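Local coordinates for lipoprotein (Bacillus anthracis, PDB 4JG9) that is of unknown function, carries a DUF4871 domain and, as a putative lipoprotein, is probably tethered to the cell membrane, at residues P100-Q111 / S151-N162. Numbering follows the deposited sequence.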
ATOM      1  N   PRO A 100      11.116  12.236  17.703  1.00 52.70           N
ATOM      2  CA  PRO A 100      10.414  13.287  16.955  1.00 47.79           C
ATOM      3  C   PRO A 100       8.907  13.081  17.003  1.00 45.15           C
ATOM      4  O   PRO A 100       8.437  11.953  17.164  1.00 46.27           O
ATOM      5  CB  PRO A 100      10.904  13.091  15.523  1.00 44.86           C
ATOM      6  CG  PRO A 100      12.127  12.243  15.629  1.00 51.02           C
ATOM      7  CD  PRO A 100      11.926  11.377  16.825  1.00 52.38           C
ATOM      8  N   THR A 101       8.158  14.161  16.853  1.00 40.49           N
ATOM      9  CA  THR A 101       6.705  14.081  16.813  1.00 40.10           C
ATOM     10  C   THR A 101       6.219  13.787  15.389  1.00 41.75           C
ATOM     11  O   THR A 101       6.780  14.315  14.425  1.00 43.30           O
ATOM     12  CB  THR A 101       6.079  15.414  17.260  1.00 40.73           C
ATOM     13  OG1 THR A 101       6.551  15.755  18.561  1.00 41.69           O
ATOM     14  CG2 THR A 101       4.545  15.345  17.255  1.00 38.57           C
ATOM     15  N   GLY A 102       5.186  12.955  15.252  1.00 41.53           N
ATOM     16  CA  GLY A 102       4.560  12.727  13.956  1.00 40.09           C
ATOM     17  C   GLY A 102       3.915  11.359  13.803  1.00 42.52           C
ATOM     18  O   GLY A 102       4.045  10.502  14.675  1.00 44.81           O
ATOM     19  N   LYS A 103       3.223  11.135  12.692  1.00 42.49           N
ATOM     20  CA  LYS A 103       2.703   9.800  12.444  1.00 43.90           C
ATOM     21  C   LYS A 103       3.897   8.887  12.158  1.00 39.13           C
ATOM     22  O   LYS A 103       4.911   9.320  11.593  1.00 39.47           O
ATOM     23  CB  LYS A 103       1.762   9.771  11.233  1.00 45.12           C
ATOM     24  CG  LYS A 103       0.666  10.797  11.221  1.00 46.90           C
ATOM     25  CD  LYS A 103      -0.368  10.587  12.287  1.00 47.24           C
ATOM     26  CE  LYS A 103      -1.563  11.493  11.976  1.00 47.59           C
ATOM     27  NZ  LYS A 103      -2.341  11.778  13.203  1.00 49.86           N
ATOM     28  N   LEU A 104       3.771   7.625  12.535  1.00 36.93           N
ATOM     29  CA  LEU A 104       4.855   6.664  12.338  1.00 40.84           C
ATOM     30  C   LEU A 104       4.618   5.834  11.089  1.00 40.94           C
ATOM     31  O   LEU A 104       3.532   5.269  10.908  1.00 40.93           O
ATOM     32  CB  LEU A 104       4.969   5.740  13.554  1.00 35.34           C
ATOM     33  CG  LEU A 104       6.024   4.640  13.519  1.00 39.60           C
ATOM     34  CD1 LEU A 104       7.401   5.214  13.775  1.00 42.29           C
ATOM     35  CD2 LEU A 104       5.689   3.590  14.556  1.00 41.85           C
ATOM     36  N   SER A 105       5.626   5.768  10.225  1.00 38.32           N
ATOM     37  CA  SER A 105       5.550   4.926   9.031  1.00 43.21           C
ATOM     38  C   SER A 105       6.580   3.800   9.055  1.00 42.48           C
ATOM     39  O   SER A 105       7.719   3.972   9.503  1.00 42.76           O
ATOM     40  CB  SER A 105       5.744   5.750   7.747  1.00 44.46           C
ATOM     41  OG  SER A 105       4.862   6.856   7.671  1.00 41.74           O
ATOM     42  N   ILE A 106       6.164   2.641   8.568  1.00 39.80           N
ATOM     43  CA  ILE A 106       7.070   1.528   8.404  1.00 41.21           C
ATOM     44  C   ILE A 106       6.965   1.002   6.985  1.00 39.78           C
ATOM     45  O   ILE A 106       5.897   0.586   6.549  1.00 40.30           O
ATOM     46  CB  ILE A 106       6.758   0.383   9.357  1.00 44.59           C
ATOM     47  CG1 ILE A 106       6.984   0.825  10.800  1.00 46.82           C
ATOM     48  CG2 ILE A 106       7.657  -0.808   9.045  1.00 44.39           C
ATOM     49  CD1 ILE A 106       6.373  -0.114  11.793  1.00 49.74           C
ATOM     50  N   ILE A 107       8.084   1.020   6.272  1.00 39.72           N
ATOM     51  CA  ILE A 107       8.148   0.521   4.908  1.00 40.08           C
ATOM     52  C   ILE A 107       9.130  -0.641   4.856  1.00 44.83           C
ATOM     53  O   ILE A 107      10.320  -0.453   5.108  1.00 49.45           O
ATOM     54  CB  ILE A 107       8.639   1.611   3.960  1.00 41.77           C
ATOM     55  CG1 ILE A 107       7.715   2.837   4.036  1.00 38.86           C
ATOM     56  CG2 ILE A 107       8.751   1.076   2.542  1.00 43.77           C
ATOM     57  CD1 ILE A 107       8.041   3.906   3.010  1.00 36.65           C
ATOM     58  N   ALA A 108       8.643  -1.824   4.498  1.00 42.98           N
ATOM     59  CA  ALA A 108       9.445  -3.046   4.558  1.00 41.26           C
ATOM     60  C   ALA A 108       9.890  -3.525   3.184  1.00 46.23           C
ATOM     61  O   ALA A 108       9.182  -3.345   2.174  1.00 48.97           O
ATOM     62  CB  ALA A 108       8.668  -4.145   5.260  1.00 33.73           C
ATOM     63  N   LEU A 109      11.081  -4.105   3.138  1.00 45.19           N
ATOM     64  CA  LEU A 109      11.548  -4.783   1.931  1.00 46.10           C
ATOM     65  C   LEU A 109      12.212  -6.090   2.295  1.00 48.77           C
ATOM     66  O   LEU A 109      13.011  -6.163   3.236  1.00 50.78           O
ATOM     67  CB  LEU A 109      12.534  -3.923   1.144  1.00 47.58           C
ATOM     68  CG  LEU A 109      11.896  -2.704   0.475  1.00 51.43           C
ATOM     69  CD1 LEU A 109      12.219  -1.439   1.253  1.00 46.91           C
ATOM     70  CD2 LEU A 109      12.323  -2.601  -0.985  1.00 55.45           C
ATOM     71  N   LYS A 110      11.889  -7.126   1.539  1.00 44.28           N
ATOM     72  CA  LYS A 110      12.517  -8.404   1.746  1.00 46.03           C
ATOM     73  C   LYS A 110      13.935  -8.345   1.209  1.00 51.24           C
ATOM     74  O   LYS A 110      14.260  -7.513   0.352  1.00 51.55           O
ATOM     75  CB  LYS A 110      11.732  -9.513   1.040  1.00 50.67           C
ATOM     76  CG  LYS A 110      12.077 -10.899   1.544  1.00 52.75           C
ATOM     77  CD  LYS A 110      11.207 -11.953   0.921  1.00 51.27           C
ATOM     78  CE  LYS A 110      11.554 -13.295   1.544  1.00 54.23           C
ATOM     79  NZ  LYS A 110      10.768 -14.410   0.964  1.00 59.68           N
ATOM     80  N   GLN A 111      14.785  -9.216   1.732  1.00 48.96           N
ATOM     81  CA  GLN A 111      16.137  -9.345   1.227  1.00 49.04           C
ATOM     82  C   GLN A 111      16.082  -9.667  -0.253  1.00 50.20           C
ATOM     83  O   GLN A 111      15.303 -10.526  -0.670  1.00 52.74           O
ATOM     84  CB  GLN A 111      16.863 -10.448   1.963  1.00 49.01           C
ATOM     85  CG  GLN A 111      18.317 -10.511   1.653  1.00 55.54           C
ATOM     86  CD  GLN A 111      18.990 -11.603   2.437  1.00 58.37           C
ATOM     87  OE1 GLN A 111      18.328 -12.515   2.931  1.00 59.87           O
ATOM     88  NE2 GLN A 111      20.305 -11.512   2.575  1.00 57.84           N
ATOM     89  N   SER A 151       6.067 -13.376   3.443  1.00 50.98           N
ATOM     90  CA  SER A 151       6.823 -14.615   3.268  1.00 48.29           C
ATOM     91  C   SER A 151       7.982 -14.674   4.238  1.00 49.96           C
ATOM     92  O   SER A 151       8.408 -13.646   4.759  1.00 53.16           O
ATOM     93  CB  SER A 151       7.327 -14.764   1.828  1.00 48.74           C
ATOM     94  OG  SER A 151       8.390 -13.864   1.558  1.00 48.90           O
ATOM     95  N   SER A 152       8.492 -15.882   4.474  1.00 51.58           N
ATOM     96  CA  SER A 152       9.561 -16.085   5.441  1.00 51.34           C
ATOM     97  C   SER A 152      10.919 -15.686   4.879  1.00 53.45           C
ATOM     98  O   SER A 152      11.202 -15.902   3.700  1.00 56.60           O
ATOM     99  CB  SER A 152       9.609 -17.542   5.885  1.00 46.64           C
ATOM    100  OG  SER A 152      10.072 -18.370   4.835  1.00 53.62           O
ATOM    101  N   GLY A 153      11.760 -15.134   5.748  1.00 48.43           N
ATOM    102  CA  GLY A 153      13.087 -14.694   5.368  1.00 41.39           C
ATOM    103  C   GLY A 153      13.450 -13.430   6.118  1.00 47.01           C
ATOM    104  O   GLY A 153      12.758 -13.040   7.056  1.00 46.06           O
ATOM    105  N   LEU A 154      14.515 -12.766   5.683  1.00 48.37           N
ATOM    106  CA  LEU A 154      14.922 -11.510   6.295  1.00 45.27           C
ATOM    107  C   LEU A 154      14.218 -10.334   5.612  1.00 47.64           C
ATOM    108  O   LEU A 154      14.046 -10.299   4.380  1.00 47.98           O
ATOM    109  CB  LEU A 154      16.442 -11.346   6.220  1.00 44.57           C
ATOM    110  CG  LEU A 154      17.306 -12.379   6.975  1.00 47.99           C
ATOM    111  CD1 LEU A 154      18.785 -12.215   6.668  1.00 42.78           C
ATOM    112  CD2 LEU A 154      17.079 -12.253   8.466  1.00 45.22           C
ATOM    113  N   TRP A 155      13.785  -9.390   6.442  1.00 44.61           N
ATOM    114  CA  TRP A 155      13.101  -8.185   6.011  1.00 41.55           C
ATOM    115  C   TRP A 155      13.752  -7.009   6.706  1.00 45.09           C
ATOM    116  O   TRP A 155      14.038  -7.078   7.902  1.00 49.16           O
ATOM    117  CB  TRP A 155      11.625  -8.233   6.418  1.00 41.77           C
ATOM    118  CG  TRP A 155      10.819  -9.245   5.657  1.00 41.93           C
ATOM    119  CD1 TRP A 155      10.731 -10.583   5.913  1.00 44.48           C
ATOM    120  CD2 TRP A 155       9.985  -8.999   4.512  1.00 37.63           C
ATOM    121  NE1 TRP A 155       9.897 -11.185   4.994  1.00 47.34           N
ATOM    122  CE2 TRP A 155       9.429 -10.234   4.126  1.00 42.88           C
ATOM    123  CE3 TRP A 155       9.661  -7.853   3.777  1.00 42.74           C
ATOM    124  CZ2 TRP A 155       8.559 -10.356   3.039  1.00 48.93           C
ATOM    125  CZ3 TRP A 155       8.797  -7.973   2.690  1.00 41.15           C
ATOM    126  CH2 TRP A 155       8.258  -9.212   2.331  1.00 43.07           C
ATOM    127  N   VAL A 156      13.990  -5.931   5.966  1.00 47.23           N
ATOM    128  CA  VAL A 156      14.436  -4.693   6.582  1.00 45.81           C
ATOM    129  C   VAL A 156      13.228  -3.800   6.847  1.00 46.58           C
ATOM    130  O   VAL A 156      12.325  -3.679   6.007  1.00 44.98           O
ATOM    131  CB  VAL A 156      15.499  -3.952   5.740  1.00 46.80           C
ATOM    132  CG1 VAL A 156      14.935  -3.552   4.366  1.00 47.98           C
ATOM    133  CG2 VAL A 156      16.038  -2.723   6.504  1.00 40.29           C
ATOM    134  N   LEU A 157      13.197  -3.198   8.028  1.00 46.91           N
ATOM    135  CA  LEU A 157      12.110  -2.307   8.392  1.00 45.74           C
ATOM    136  C   LEU A 157      12.589  -0.857   8.385  1.00 47.56           C
ATOM    137  O   LEU A 157      13.348  -0.456   9.263  1.00 50.43           O
ATOM    138  CB  LEU A 157      11.606  -2.673   9.779  1.00 43.09           C
ATOM    139  CG  LEU A 157      10.452  -3.666   9.895  1.00 45.38           C
ATOM    140  CD1 LEU A 157      10.633  -4.834   8.976  1.00 40.72           C
ATOM    141  CD2 LEU A 157      10.347  -4.147  11.339  1.00 45.41           C
ATOM    142  N   ASN A 158      12.159  -0.079   7.394  1.00 42.39           N
ATOM    143  CA  ASN A 158      12.541   1.336   7.319  1.00 40.78           C
ATOM    144  C   ASN A 158      11.523   2.203   8.036  1.00 41.43           C
ATOM    145  O   ASN A 158      10.333   2.131   7.751  1.00 45.05           O
ATOM    146  CB  ASN A 158      12.688   1.784   5.871  1.00 35.96           C
ATOM    147  CG  ASN A 158      13.646   0.920   5.102  1.00 43.16           C
ATOM    148  OD1 ASN A 158      14.863   1.021   5.281  1.00 48.27           O
ATOM    149  ND2 ASN A 158      13.106   0.041   4.247  1.00 39.26           N
ATOM    150  N   ILE A 159      11.989   3.000   8.990  1.00 42.00           N
ATOM    151  CA  ILE A 159      11.088   3.704   9.890  1.00 40.55           C
ATOM    152  C   ILE A 159      11.161   5.214   9.669  1.00 40.55           C
ATOM    153  O   ILE A 159      12.251   5.794   9.595  1.00 41.77           O
ATOM    154  CB  ILE A 159      11.392   3.359  11.367  1.00 41.52           C
ATOM    155  CG1 ILE A 159      11.242   1.856  11.616  1.00 42.37           C
ATOM    156  CG2 ILE A 159      10.500   4.138  12.317  1.00 37.32           C
ATOM    157  CD1 ILE A 159      12.279   1.337  12.588  1.00 45.05           C
ATOM    158  N   TYR A 160       9.992   5.834   9.544  1.00 35.04           N
ATOM    159  CA  TYR A 160       9.877   7.268   9.306  1.00 37.56           C
ATOM    160  C   TYR A 160       8.968   7.850  10.366  1.00 38.02           C
ATOM    161  O   TYR A 160       8.067   7.178  10.863  1.00 38.27           O
ATOM    162  CB  TYR A 160       9.295   7.549   7.909  1.00 36.51           C
ATOM    163  CG  TYR A 160      10.114   6.934   6.798  1.00 37.19           C
ATOM    164  CD1 TYR A 160      10.935   7.720   5.992  1.00 35.17           C
ATOM    165  CD2 TYR A 160      10.070   5.560   6.557  1.00 33.80           C
ATOM    166  CE1 TYR A 160      11.701   7.153   4.978  1.00 41.77           C
ATOM    167  CE2 TYR A 160      10.840   4.982   5.546  1.00 36.60           C
ATOM    168  CZ  TYR A 160      11.646   5.783   4.765  1.00 40.65           C
ATOM    169  OH  TYR A 160      12.394   5.204   3.768  1.00 43.95           O
ATOM    170  N   VAL A 161       9.241   9.088  10.747  1.00 37.74           N
ATOM    171  CA  VAL A 161       8.343   9.831  11.600  1.00 38.61           C
ATOM    172  C   VAL A 161       8.095  11.160  10.940  1.00 41.62           C
ATOM    173  O   VAL A 161       9.051  11.857  10.541  1.00 40.43           O
ATOM    174  CB  VAL A 161       8.925  10.043  13.011  1.00 37.37           C
ATOM    175  CG1 VAL A 161       8.052  11.008  13.820  1.00 33.65           C
ATOM    176  CG2 VAL A 161       9.099   8.705  13.704  1.00 33.97           C
ATOM    177  N   ASN A 162       6.816  11.498  10.813  1.00 41.88           N
ATOM    178  CA  ASN A 162       6.427  12.727  10.141  1.00 46.01           C
ATOM    179  C   ASN A 162       7.047  12.776   8.747  1.00 42.40           C
ATOM    180  O   ASN A 162       7.459  13.841   8.282  1.00 41.31           O
ATOM    181  CB  ASN A 162       6.826  13.953  10.965  1.00 42.62           C
ATOM    182  CG  ASN A 162       6.000  15.172  10.616  1.00 46.33           C
ATOM    183  OD1 ASN A 162       4.883  15.046  10.104  1.00 46.10           O
ATOM    184  ND2 ASN A 162       6.536  16.361  10.891  1.00 43.16           N
TER
HETATM  185  O   HOH W   1       3.155  13.160  10.456  1.00 54.83           O
HETATM  186  O   HOH W   2      16.008 -13.699   3.176  1.00 45.12           O
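From L104–V161 to K110–W155 the antiparallel strands 102-110 and 153-161 pair without a break, S105–Y160, I107–N158 and L109–V156 being the hydrogen-bonded pairs; S105 N lies 2.9 Å from Y160 O. G102, packed against N162 CB, has backbone angles (phi 152°) open essentially to glycine. K110 lies across W155, its CB 3.6 Å from the centre of the six-membered ring, a CH-pi contact over one face. CG anti to the backbone N (chi1 -163°) and an extended chain carry the aliphatic arm on along that ring, CD 3.7 Å from W155 CZ2, and bring NZ to S152 O at 3.1 Å. S151 OG, modelled doubtfully close to NZ, bonds T37 O of the second subunit. W155 NE1 donates to S151 O in the ring plane, helping to hold the indole's rotation. Asparagine suits buried position 158 because its amide both accepts, from Q168, and donates: ND2 turns back to I107 O (3.0 Å), which takes N158 N from the opposite face of its carbonyl plane. Aliphatic residues fill the other face: L104 CD1 meets I159 CG2 at 3.6 Å, and W92 of strand 88-94 packs on I106, L157 and I159. Two central strands of a twisted antiparallel sheet thus turn their apolar face towards a second antiparallel sheet.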